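Local coordinates for adhesion and penetration protein autotransporter (Haemophilus influenzae, PDB 3SYJ) that promotes bacterial aggregation and adherence to host cells as the self-associating passenger domain of an autotransporter, and is probably also a serine protease, at residues I492-E497 with C673-W678; E518-P523 with E564-L569. One frame throughout, in Å; residues are numbered along the deposited sequence.

How the contacts relate
From the N terminus, the chain passes through the serine protease-like domain and enters the parallel beta-helix, whose coils lead to strand 493-494. Contact 1 closes the longer loop, bringing residues 673-678, at the end of the hairpin strand 669-675, back to residues 492-497. Nested inside that loop, contact 2 joins the loop between strands 510-514 and 536-539 to the residue just before strand 567-575. Their centres lie about 16 Å apart, and they meet directly where Leu569 CD2 of contact 2 packs on the backbone of residues 673-675. Together they tie a projecting hairpin and an outer loop to neighbouring coils of the solenoid.

Contact 1 of 2, residues I492-E497 with C673-W678; sequences IQNTDE and CTRSDW
Arg675 reaches across to the backbone of Asn494, its NH2 donating a hydrogen bond to Asn494 O that is unusually short in the model at 2.5 Å, so that its exact length is doubtful. The bond is bent, with an angle of 149° at the hydrogen, and the guanidinium nitrogen sits well above the carbonyl plane, not in line with a lone pair. Arg675 CG lies opposite the backbone N (chi1 161°), and further bends at chi2 and chi3 bring the end of the chain down on the carbonyl. The Asn494 amide is close by, its CG 3.2 Å from Arg675 NH2, with its plane turned 43° from that of the guanidinium.

A second bridge is made of water. Thr495 O accepts a 2.7 Å bond from water 2, which also donates to Asp677 OD1 at 2.9 Å. Water 1 gives a 2.9 Å bond to Asp677 O and a weak one to Thr495 O, so that the backbone and carboxylate of one aspartate are both linked to a single carbonyl. The CA atoms of Thr495 and Asp677 stay 7.8 Å apart, a gap the two waters bridge.

Farther out, the guanidinium is held by more than Asn494: NH2 also bonds Asn540 OD1 and NH1 bonds Gly680 O, which would fix its rotation. Asp677 OD2 forms a salt bridge with Arg592, while Asn494 N donates to Asp90 OD2 of the protease-like region. Cys673 is joined to Cys684 by a disulfide across the antiparallel pair 669-675 and 682-688. Residues 493-494 form a short, weakly bonded strand at the end of a parallel stack that begins at 269-272, and the contact fastens a disulfide-braced beta-hairpin, an insertion between coils, to the edge of that stack in the beta-helix.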
ATOM      1  N   ILE A 492      41.363  13.542 -12.837  1.00 18.95           N
ATOM      2  CA  ILE A 492      40.925  14.556 -13.785  1.00 16.19           C
ATOM      3  C   ILE A 492      41.487  15.904 -13.352  1.00 17.34           C
ATOM      4  O   ILE A 492      41.293  16.323 -12.216  1.00 20.97           O
ATOM      5  CB  ILE A 492      39.383  14.629 -13.876  1.00 17.72           C
ATOM      6  CG1 ILE A 492      38.791  13.245 -14.161  1.00 18.61           C
ATOM      7  CG2 ILE A 492      38.949  15.601 -14.966  1.00 12.25           C
ATOM      8  CD1 ILE A 492      37.282  13.196 -14.002  1.00 13.93           C
ATOM      9  N   GLN A 493      42.213  16.571 -14.242  1.00 18.81           N
ATOM     10  CA  GLN A 493      42.673  17.923 -13.965  1.00 15.58           C
ATOM     11  C   GLN A 493      41.503  18.876 -14.111  1.00 17.40           C
ATOM     12  O   GLN A 493      40.902  18.985 -15.181  1.00 14.61           O
ATOM     13  CB  GLN A 493      43.778  18.325 -14.927  1.00 14.72           C
ATOM     14  CG  GLN A 493      45.009  17.470 -14.829  1.00 15.17           C
ATOM     15  CD  GLN A 493      46.174  18.098 -15.546  1.00 18.72           C
ATOM     16  OE1 GLN A 493      46.657  19.153 -15.148  1.00 18.27           O
ATOM     17  NE2 GLN A 493      46.628  17.457 -16.623  1.00 22.44           N
ATOM     18  N   ASN A 494      41.171  19.554 -13.024  1.00 13.22           N
ATOM     19  CA  ASN A 494      40.065  20.485 -13.041  1.00 14.12           C
ATOM     20  C   ASN A 494      40.331  21.566 -12.014  1.00 16.75           C
ATOM     21  O   ASN A 494      40.989  21.318 -11.007  1.00 14.36           O
ATOM     22  CB  ASN A 494      38.745  19.767 -12.743  1.00 14.89           C
ATOM     23  CG  ASN A 494      38.686  19.220 -11.331  1.00 14.41           C
ATOM     24  OD1 ASN A 494      39.381  18.255 -10.998  1.00 17.75           O
ATOM     25  ND2 ASN A 494      37.852  19.827 -10.494  1.00 12.33           N
ATOM     26  N   THR A 495      39.818  22.760 -12.291  1.00 17.79           N
ATOM     27  CA  THR A 495      40.038  23.940 -11.458  1.00 16.87           C
ATOM     28  C   THR A 495      38.811  24.327 -10.625  1.00 20.14           C
ATOM     29  O   THR A 495      38.956  24.757  -9.479  1.00 15.43           O
ATOM     30  CB  THR A 495      40.460  25.165 -12.317  1.00 16.05           C
ATOM     31  OG1 THR A 495      41.828  25.027 -12.715  1.00 22.31           O
ATOM     32  CG2 THR A 495      40.316  26.454 -11.525  1.00 23.25           C
ATOM     33  N   ASP A 496      37.613  24.177 -11.197  1.00 18.57           N
ATOM     34  CA  ASP A 496      36.395  24.696 -10.559  1.00 16.87           C
ATOM     35  C   ASP A 496      35.127  24.002 -11.058  1.00 17.27           C
ATOM     36  O   ASP A 496      35.207  22.979 -11.738  1.00 16.55           O
ATOM     37  CB  ASP A 496      36.298  26.213 -10.761  1.00 15.89           C
ATOM     38  CG  ASP A 496      36.409  26.617 -12.217  1.00 19.78           C
ATOM     39  OD1 ASP A 496      35.786  25.947 -13.062  1.00 15.86           O
ATOM     40  OD2 ASP A 496      37.115  27.607 -12.515  1.00 17.93           O
ATOM     41  N   GLU A 497      33.961  24.558 -10.724  1.00 17.20           N
ATOM     42  CA  GLU A 497      32.688  23.931 -11.087  1.00 15.51           C
ATOM     43  C   GLU A 497      32.298  24.148 -12.547  1.00 17.78           C
ATOM     44  O   GLU A 497      31.308  23.597 -13.013  1.00 19.78           O
ATOM     45  CB  GLU A 497      31.557  24.350 -10.147  1.00 16.62           C
ATOM     46  CG  GLU A 497      31.676  25.769  -9.627  1.00 33.69           C
ATOM     47  CD  GLU A 497      30.549  26.150  -8.680  1.00 39.50           C
ATOM     48  OE1 GLU A 497      29.401  25.701  -8.893  1.00 35.83           O
ATOM     49  OE2 GLU A 497      30.817  26.913  -7.726  1.00 34.65           O
ATOM     50  N   CYS A 673      36.197  16.432   3.905  1.00 19.52           N
ATOM     51  CA  CYS A 673      37.102  16.498   2.764  1.00 20.18           C
ATOM     52  C   CYS A 673      36.944  17.805   2.014  1.00 19.94           C
ATOM     53  O   CYS A 673      35.848  18.139   1.572  1.00 20.21           O
ATOM     54  CB  CYS A 673      36.828  15.345   1.801  1.00 21.00           C
ATOM     55  SG  CYS A 673      37.456  13.779   2.359  1.00 29.86           S
ATOM     56  N   THR A 674      38.044  18.532   1.854  1.00 17.85           N
ATOM     57  CA  THR A 674      38.024  19.801   1.131  1.00 18.57           C
ATOM     58  C   THR A 674      39.268  19.921   0.272  1.00 18.55           C
ATOM     59  O   THR A 674      40.343  19.448   0.655  1.00 16.97           O
ATOM     60  CB  THR A 674      38.011  21.005   2.096  1.00 18.93           C
ATOM     61  OG1 THR A 674      39.156  20.930   2.949  1.00 23.20           O
ATOM     62  CG2 THR A 674      36.756  21.013   2.947  1.00 15.68           C
ATOM     63  N   ARG A 675      39.119  20.546  -0.895  1.00 19.77           N
ATOM     64  CA  ARG A 675      40.253  20.807  -1.774  1.00 17.48           C
ATOM     65  C   ARG A 675      40.658  22.281  -1.735  1.00 19.09           C
ATOM     66  O   ARG A 675      39.812  23.171  -1.774  1.00 19.37           O
ATOM     67  CB  ARG A 675      39.973  20.376  -3.221  1.00 18.20           C
ATOM     68  CG  ARG A 675      40.933  21.043  -4.200  1.00 16.96           C
ATOM     69  CD  ARG A 675      41.421  20.148  -5.327  1.00 18.52           C
ATOM     70  NE  ARG A 675      40.612  20.324  -6.520  1.00 21.66           N
ATOM     71  CZ  ARG A 675      41.067  20.317  -7.771  1.00 20.64           C
ATOM     72  NH1 ARG A 675      42.358  20.158  -8.039  1.00 16.63           N
ATOM     73  NH2 ARG A 675      40.207  20.490  -8.766  1.00 16.08           N
ATOM     74  N   SER A 676      41.957  22.536  -1.655  1.00 18.34           N
ATOM     75  CA  SER A 676      42.449  23.901  -1.586  1.00 18.94           C
ATOM     76  C   SER A 676      42.419  24.537  -2.960  1.00 17.40           C
ATOM     77  O   SER A 676      43.012  24.008  -3.897  1.00 18.80           O
ATOM     78  CB  SER A 676      43.872  23.916  -1.048  1.00 17.75           C
ATOM     79  OG  SER A 676      44.522  25.126  -1.390  1.00 19.33           O
ATOM     80  N   ASP A 677      41.732  25.672  -3.078  1.00 18.20           N
ATOM     81  CA  ASP A 677      41.731  26.449  -4.319  1.00 18.54           C
ATOM     82  C   ASP A 677      43.139  26.927  -4.668  1.00 19.96           C
ATOM     83  O   ASP A 677      43.479  27.113  -5.844  1.00 17.72           O
ATOM     84  CB  ASP A 677      40.803  27.663  -4.206  1.00 16.14           C
ATOM     85  CG  ASP A 677      39.335  27.287  -4.271  1.00 18.33           C
ATOM     86  OD1 ASP A 677      39.006  26.262  -4.903  1.00 18.62           O
ATOM     87  OD2 ASP A 677      38.502  28.024  -3.701  1.00 17.74           O
ATOM     88  N   TRP A 678      43.954  27.122  -3.635  1.00 16.19           N
ATOM     89  CA  TRP A 678      45.270  27.722  -3.809  1.00 17.14           C
ATOM     90  C   TRP A 678      46.314  26.734  -4.320  1.00 15.69           C
ATOM     91  O   TRP A 678      47.186  27.102  -5.102  1.00 15.90           O
ATOM     92  CB  TRP A 678      45.751  28.393  -2.513  1.00 18.73           C
ATOM     93  CG  TRP A 678      47.011  29.187  -2.722  1.00 19.83           C
ATOM     94  CD1 TRP A 678      48.286  28.790  -2.438  1.00 21.03           C
ATOM     95  CD2 TRP A 678      47.118  30.496  -3.298  1.00 17.66           C
ATOM     96  NE1 TRP A 678      49.179  29.772  -2.792  1.00 24.35           N
ATOM     97  CE2 TRP A 678      48.488  30.830  -3.324  1.00 22.80           C
ATOM     98  CE3 TRP A 678      46.191  31.420  -3.790  1.00 16.38           C
ATOM     99  CZ2 TRP A 678      48.951  32.047  -3.823  1.00 21.04           C
ATOM    100  CZ3 TRP A 678      46.651  32.624  -4.286  1.00 17.22           C
ATOM    101  CH2 TRP A 678      48.016  32.929  -4.297  1.00 22.77           C
TER
HETATM  102  O   HOH W   1      41.885  25.971  -8.010  1.00 15.74           O
HETATM  103  O   HOH W   2      38.008  26.496  -7.601  1.00 24.78           O

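Contact 2 of 2, residues E518-P523 with E564-L569; sequences ESIVLP and EDRTLL
Ile520 and Arg566 mark the nearest backbone approach, with their CA atoms 9.6 Å apart, so that an irregular loop faces the lead-in to strand 567-575 and side chains span the gap. Ile520 lies over one face of the Arg566 guanidinium. The Ile520 CG2 methyl is centred above the plane, 3.8 Å from Arg566 CZ, while Ile520 CD1 meets Arg566 NH1, also at 3.8 Å. Completing the cover, Ile520 CG1 lies 4.0 Å from both Arg566 NH1 and NH2. With chi1 at 53°, CG1 is placed between the backbone N and the carbonyl carbon, and both branches of the isoleucine can lie against the flat cation. The contact is therefore van der Waals packing of an aliphatic side chain on a guanidinium face, which leaves the N-H groups pointing around its rim. At that rim Glu518 O stands 4.2 Å from Arg566 NH2, near the guanidinium plane.

Arg566 comes to this position by bending at chi2 (-63°), which swings the chain across toward the loop. Within the loop, Ser519 OG accepts a 2.8 Å hydrogen bond from Val521 N, an ST turn that shapes the backbone on both sides of Ile520. Ile520 also touches Lys535, and Arg566 packs on Pro561. Next to the arginine, Asp565 forms salt bridges with Lys535 and Lys586, tying the approach to the strand to residues of two neighbouring coils. Strand 567-575 itself runs parallel to 536-539 and 586-593, the coil-on-coil stacking of a right-handed parallel beta-helix, against whose rung the excursion between strands 510-514 and 536-539 is packed.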
ATOM      1  N   GLU A 518      48.316   6.523  -9.704  1.00 30.01           N
ATOM      2  CA  GLU A 518      49.056   5.273  -9.856  1.00 39.18           C
ATOM      3  C   GLU A 518      49.895   4.923  -8.623  1.00 40.46           C
ATOM      4  O   GLU A 518      49.825   3.805  -8.120  1.00 43.93           O
ATOM      5  CB  GLU A 518      49.937   5.344 -11.108  1.00 40.04           C
ATOM      6  CG  GLU A 518      50.994   4.258 -11.216  1.00 48.96           C
ATOM      7  CD  GLU A 518      51.643   4.219 -12.592  1.00 57.15           C
ATOM      8  OE1 GLU A 518      50.903   4.132 -13.599  1.00 53.51           O
ATOM      9  OE2 GLU A 518      52.890   4.274 -12.669  1.00 57.84           O
ATOM     10  N   SER A 519      50.684   5.878  -8.136  1.00 35.23           N
ATOM     11  CA  SER A 519      51.512   5.646  -6.960  1.00 31.11           C
ATOM     12  C   SER A 519      51.394   6.786  -5.975  1.00 27.90           C
ATOM     13  O   SER A 519      51.137   7.917  -6.369  1.00 31.11           O
ATOM     14  CB  SER A 519      52.982   5.494  -7.349  1.00 32.31           C
ATOM     15  OG  SER A 519      53.815   5.580  -6.194  1.00 27.76           O
ATOM     16  N   ILE A 520      51.583   6.485  -4.694  1.00 27.76           N
ATOM     17  CA  ILE A 520      51.660   7.514  -3.665  1.00 26.86           C
ATOM     18  C   ILE A 520      53.063   7.584  -3.069  1.00 25.89           C
ATOM     19  O   ILE A 520      53.279   8.185  -2.022  1.00 30.16           O
ATOM     20  CB  ILE A 520      50.637   7.291  -2.547  1.00 31.74           C
ATOM     21  CG1 ILE A 520      50.757   5.870  -1.992  1.00 35.76           C
ATOM     22  CG2 ILE A 520      49.232   7.558  -3.061  1.00 27.39           C
ATOM     23  CD1 ILE A 520      50.172   5.713  -0.609  1.00 27.14           C
ATOM     24  N   VAL A 521      54.019   6.959  -3.742  1.00 29.50           N
ATOM     25  CA  VAL A 521      55.412   7.098  -3.353  1.00 28.37           C
ATOM     26  C   VAL A 521      56.070   8.193  -4.189  1.00 26.95           C
ATOM     27  O   VAL A 521      56.192   8.077  -5.405  1.00 30.03           O
ATOM     28  CB  VAL A 521      56.177   5.778  -3.500  1.00 29.93           C
ATOM     29  CG1 VAL A 521      57.647   5.985  -3.176  1.00 27.09           C
ATOM     30  CG2 VAL A 521      55.568   4.719  -2.591  1.00 30.86           C
ATOM     31  N   LEU A 522      56.476   9.266  -3.529  1.00 29.61           N
ATOM     32  CA  LEU A 522      57.103  10.390  -4.208  1.00 24.70           C
ATOM     33  C   LEU A 522      58.282   9.972  -5.061  1.00 29.77           C
ATOM     34  O   LEU A 522      59.112   9.161  -4.638  1.00 30.28           O
ATOM     35  CB  LEU A 522      57.552  11.424  -3.188  1.00 24.23           C
ATOM     36  CG  LEU A 522      56.352  12.091  -2.534  1.00 27.89           C
ATOM     37  CD1 LEU A 522      56.782  12.855  -1.308  1.00 25.22           C
ATOM     38  CD2 LEU A 522      55.675  13.001  -3.551  1.00 31.58           C
ATOM     39  N   PRO A 523      58.366  10.535  -6.273  1.00 29.56           N
ATOM     40  CA  PRO A 523      59.494  10.304  -7.175  1.00 24.78           C
ATOM     41  C   PRO A 523      60.668  11.150  -6.721  1.00 30.88           C
ATOM     42  O   PRO A 523      60.604  11.755  -5.653  1.00 23.04           O
ATOM     43  CB  PRO A 523      58.982  10.841  -8.510  1.00 30.14           C
ATOM     44  CG  PRO A 523      58.012  11.906  -8.134  1.00 26.88           C
ATOM     45  CD  PRO A 523      57.405  11.511  -6.819  1.00 25.81           C
ATOM     46  N   GLU A 564      42.524   0.230  -0.931  1.00 37.93           N
ATOM     47  CA  GLU A 564      41.440   0.625  -0.049  1.00 34.65           C
ATOM     48  C   GLU A 564      41.601   2.073   0.437  1.00 37.05           C
ATOM     49  O   GLU A 564      40.617   2.757   0.722  1.00 36.56           O
ATOM     50  CB  GLU A 564      41.347  -0.356   1.124  1.00 33.72           C
ATOM     51  CG  GLU A 564      41.124  -1.819   0.702  1.00 43.76           C
ATOM     52  CD  GLU A 564      42.355  -2.478   0.059  1.00 58.02           C
ATOM     53  OE1 GLU A 564      43.491  -2.238   0.528  1.00 59.27           O
ATOM     54  OE2 GLU A 564      42.184  -3.252  -0.912  1.00 58.34           O
ATOM     55  N   ASP A 565      42.841   2.549   0.501  1.00 35.47           N
ATOM     56  CA  ASP A 565      43.119   3.888   1.020  1.00 35.16           C
ATOM     57  C   ASP A 565      43.291   4.950  -0.069  1.00 35.74           C
ATOM     58  O   ASP A 565      44.326   5.617  -0.132  1.00 37.56           O
ATOM     59  CB  ASP A 565      44.364   3.868   1.913  1.00 32.97           C
ATOM     60  CG  ASP A 565      44.443   5.082   2.829  1.00 41.80           C
ATOM     61  OD1 ASP A 565      43.567   5.966   2.709  1.00 44.48           O
ATOM     62  OD2 ASP A 565      45.374   5.152   3.667  1.00 37.51           O
ATOM     63  N   ARG A 566      42.283   5.105  -0.922  1.00 26.91           N
ATOM     64  CA  ARG A 566      42.297   6.139  -1.952  1.00 27.02           C
ATOM     65  C   ARG A 566      40.960   6.850  -1.930  1.00 24.67           C
ATOM     66  O   ARG A 566      39.922   6.205  -1.855  1.00 24.97           O
ATOM     67  CB  ARG A 566      42.530   5.531  -3.335  1.00 29.95           C
ATOM     68  CG  ARG A 566      43.821   4.746  -3.470  1.00 33.82           C
ATOM     69  CD  ARG A 566      45.043   5.630  -3.274  1.00 31.91           C
ATOM     70  NE  ARG A 566      46.177   5.127  -4.046  1.00 40.45           N
ATOM     71  CZ  ARG A 566      47.174   4.412  -3.533  1.00 43.69           C
ATOM     72  NH1 ARG A 566      47.188   4.120  -2.235  1.00 33.03           N
ATOM     73  NH2 ARG A 566      48.161   3.993  -4.318  1.00 40.92           N
ATOM     74  N   THR A 567      40.975   8.174  -1.995  1.00 22.35           N
ATOM     75  CA  THR A 567      39.736   8.934  -1.878  1.00 23.19           C
ATOM     76  C   THR A 567      39.453   9.758  -3.114  1.00 20.87           C
ATOM     77  O   THR A 567      40.357  10.352  -3.698  1.00 21.34           O
ATOM     78  CB  THR A 567      39.763   9.873  -0.663  1.00 21.58           C
ATOM     79  OG1 THR A 567      39.967   9.101   0.521  1.00 25.11           O
ATOM     80  CG2 THR A 567      38.459  10.643  -0.545  1.00 18.74           C
ATOM     81  N   LEU A 568      38.185   9.776  -3.503  1.00 18.42           N
ATOM     82  CA  LEU A 568      37.703  10.637  -4.568  1.00 20.42           C
ATOM     83  C   LEU A 568      36.684  11.609  -3.984  1.00 19.96           C
ATOM     84  O   LEU A 568      35.663  11.201  -3.432  1.00 19.30           O
ATOM     85  CB  LEU A 568      37.065   9.810  -5.691  1.00 17.09           C
ATOM     86  CG  LEU A 568      36.364  10.559  -6.835  1.00 16.49           C
ATOM     87  CD1 LEU A 568      37.263  11.623  -7.453  1.00 14.36           C
ATOM     88  CD2 LEU A 568      35.880   9.575  -7.911  1.00 15.20           C
ATOM     89  N   LEU A 569      36.974  12.897  -4.096  1.00 16.80           N
ATOM     90  CA  LEU A 569      36.058  13.909  -3.608  1.00 16.65           C
ATOM     91  C   LEU A 569      35.276  14.510  -4.767  1.00 13.90           C
ATOM     92  O   LEU A 569      35.861  14.999  -5.733  1.00 13.74           O
ATOM     93  CB  LEU A 569      36.822  15.002  -2.856  1.00 17.37           C
ATOM     94  CG  LEU A 569      36.071  16.313  -2.575  1.00 16.99           C
ATOM     95  CD1 LEU A 569      34.845  16.070  -1.706  1.00 14.71           C
ATOM     96  CD2 LEU A 569      36.996  17.352  -1.930  1.00 16.94           C
TER